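Local structure of aspartate-semialdehyde dehydrogenase (Cryptococcus neoformans var. neoformans JEC21, 5CEF) at residues A274-A279 with G326-C331. The protein catalyses the NADPH-dependent reductive dephosphorylation of 4-phospho-L-aspartate to L-aspartate semialdehyde, the second step toward methionine and threonine. Residues are numbered along the deposited sequence; the frame is centred on the assembly and turned at random.
Sequences AEVENA and GRIREC
Glu277 and Ile328 are the residues whose CA atoms come nearest, 7.4 Å apart, where a turn of helix 273-282 lies against the end of strand 323-330. That strand belongs to the mixed sheet of the dimerisation domain, and the helix packs on one face of it. Ile328 reaches across with both branches. Its CG2, anti to the backbone N, meets Val276 CG1 at 3.9 Å, while CD1 on the other branch lies 3.9 Å from Glu277 CG, against the aliphatic part of the glutamate. Val276 continues inward onto Ile336 of the adjoining strand and Leu170 of helix 158-174. Beyond CG the Glu277 chain runs extended (chi2 176°), carrying its carboxylate toward the strand, to a distance that one water spans. This water donates to Glu277 OE2 at 2.9 Å and to Ile328 O at 2.8 Å. On the other face of the strand, Arg329 NH1 donates to Arg327 O at 2.8 Å, the oxygen lying close to the guanidinium plane. The guanidinium groups of Arg327 and Arg329 overlap in an offset manner, and the carboxylate of Glu213 of the second subunit takes both in salt bridges, OE2 from Arg327 and OE1 from Arg329, which probably holds the two arginines side by side. Ile328 thus turns to the helix, resting on Val276 and the CG methylene of Glu277, while its arginine neighbours serve the subunit interface; direct contact between helix and strand is purely van der Waals, with the water supplying the polar link.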
loop_
_atom_site.group_PDB
_atom_site.type_symbol
_atom_site.label_atom_id
_atom_site.label_comp_id
_atom_site.label_asym_id
_atom_site.label_seq_id
_atom_site.Cartn_x
_atom_site.Cartn_y
_atom_site.Cartn_z
ATOM N N ALA A 274 -22.205 28.271 -3.132
ATOM C CA ALA A 274 -23.331 27.679 -3.870
ATOM C C ALA A 274 -23.212 28.032 -5.329
ATOM O O ALA A 274 -23.456 27.202 -6.184
ATOM C CB ALA A 274 -24.687 28.137 -3.300
ATOM N N GLU A 275 -22.821 29.266 -5.609
ATOM C CA GLU A 275 -22.664 29.695 -6.983
ATOM C C GLU A 275 -21.575 28.914 -7.667
ATOM O O GLU A 275 -21.680 28.621 -8.865
ATOM C CB GLU A 275 -22.384 31.193 -7.054
ATOM C CG GLU A 275 -23.603 32.043 -6.678
ATOM C CD GLU A 275 -23.299 33.529 -6.540
ATOM O OE1 GLU A 275 -22.229 33.922 -6.023
ATOM O OE2 GLU A 275 -24.151 34.326 -6.950
ATOM N N VAL A 276 -20.534 28.549 -6.908
ATOM C CA VAL A 276 -19.422 27.792 -7.468
ATOM C C VAL A 276 -19.862 26.358 -7.746
ATOM O O VAL A 276 -19.577 25.819 -8.819
ATOM C CB VAL A 276 -18.162 27.833 -6.582
ATOM C CG1 VAL A 276 -17.103 26.888 -7.129
ATOM C CG2 VAL A 276 -17.577 29.238 -6.513
ATOM N N GLU A 277 -20.563 25.752 -6.799
ATOM C CA GLU A 277 -21.147 24.438 -7.031
ATOM C C GLU A 277 -21.974 24.391 -8.314
ATOM O O GLU A 277 -21.829 23.476 -9.128
ATOM C CB GLU A 277 -21.978 24.022 -5.823
ATOM C CG GLU A 277 -21.107 23.744 -4.585
ATOM C CD GLU A 277 -21.895 23.415 -3.325
ATOM O OE1 GLU A 277 -23.006 23.958 -3.097
ATOM O OE2 GLU A 277 -21.367 22.635 -2.527
ATOM N N ASN A 278 -22.815 25.402 -8.529
ATOM C CA ASN A 278 -23.636 25.452 -9.745
ATOM C C ASN A 278 -22.846 25.622 -10.978
ATOM O O ASN A 278 -23.125 24.959 -11.960
ATOM C CB ASN A 278 -24.706 26.528 -9.674
ATOM C CG ASN A 278 -25.694 26.223 -8.598
ATOM O OD1 ASN A 278 -25.965 25.044 -8.308
ATOM N ND2 ASN A 278 -26.198 27.258 -7.947
ATOM N N ALA A 279 -21.843 26.477 -10.930
ATOM C CA ALA A 279 -20.976 26.651 -12.083
ATOM C C ALA A 279 -20.364 25.307 -12.543
ATOM O O ALA A 279 -20.290 25.032 -13.749
ATOM C CB ALA A 279 -19.891 27.676 -11.780
ATOM N N GLY A 326 -15.015 18.667 -5.046
ATOM C CA GLY A 326 -15.614 18.513 -3.734
ATOM C C GLY A 326 -14.915 19.433 -2.752
ATOM O O GLY A 326 -13.994 20.155 -3.146
ATOM N N ARG A 327 -15.380 19.439 -1.505
ATOM C CA ARG A 327 -14.861 20.300 -0.477
ATOM C C ARG A 327 -14.748 21.752 -0.914
ATOM O O ARG A 327 -13.759 22.424 -0.650
ATOM C CB ARG A 327 -13.514 19.778 0.024
ATOM C CG ARG A 327 -13.598 18.330 0.458
ATOM C CD ARG A 327 -12.562 17.981 1.521
ATOM N NE ARG A 327 -12.591 18.928 2.639
ATOM C CZ ARG A 327 -11.531 19.529 3.197
ATOM N NH1 ARG A 327 -10.293 19.270 2.815
ATOM N NH2 ARG A 327 -11.729 20.356 4.185
ATOM N N ILE A 328 -15.753 22.223 -1.611
ATOM C CA ILE A 328 -15.737 23.578 -2.071
ATOM C C ILE A 328 -16.074 24.519 -0.918
ATOM O O ILE A 328 -17.125 24.407 -0.294
ATOM C CB ILE A 328 -16.745 23.796 -3.206
ATOM C CG1 ILE A 328 -16.317 22.995 -4.418
ATOM C CG2 ILE A 328 -16.823 25.276 -3.569
ATOM C CD1 ILE A 328 -17.452 22.672 -5.347
ATOM N N ARG A 329 -15.165 25.443 -0.642
ATOM C CA ARG A 329 -15.274 26.252 0.548
ATOM C C ARG A 329 -14.425 27.511 0.452
ATOM O O ARG A 329 -13.564 27.641 -0.400
ATOM C CB ARG A 329 -14.882 25.413 1.781
ATOM C CG ARG A 329 -13.420 24.995 1.814
ATOM C CD ARG A 329 -13.173 23.674 2.489
ATOM N NE ARG A 329 -11.742 23.459 2.700
ATOM C CZ ARG A 329 -10.862 23.011 1.801
ATOM N NH1 ARG A 329 -11.219 22.689 0.575
ATOM N NH2 ARG A 329 -9.588 22.883 2.153
ATOM N N GLU A 330 -14.663 28.429 1.365
ATOM C CA GLU A 330 -13.899 29.650 1.386
ATOM C C GLU A 330 -12.464 29.403 1.732
ATOM O O GLU A 330 -12.168 28.534 2.538
ATOM C CB GLU A 330 -14.491 30.618 2.387
ATOM C CG GLU A 330 -15.720 31.326 1.813
ATOM C CD GLU A 330 -16.329 32.271 2.817
ATOM O OE1 GLU A 330 -15.551 32.899 3.591
ATOM O OE2 GLU A 330 -17.575 32.358 2.828
ATOM N N CYS A 331 -11.587 30.182 1.104
ATOM C CA CYS A 331 -10.154 30.197 1.394
ATOM C C CYS A 331 -9.836 31.490 2.123
ATOM O O CYS A 331 -10.095 32.561 1.628
ATOM C CB CYS A 331 -9.362 30.148 0.120
ATOM S SG CYS A 331 -7.577 30.191 0.329
HETATM O O HOH W 1 -19.166 22.471 -0.675
#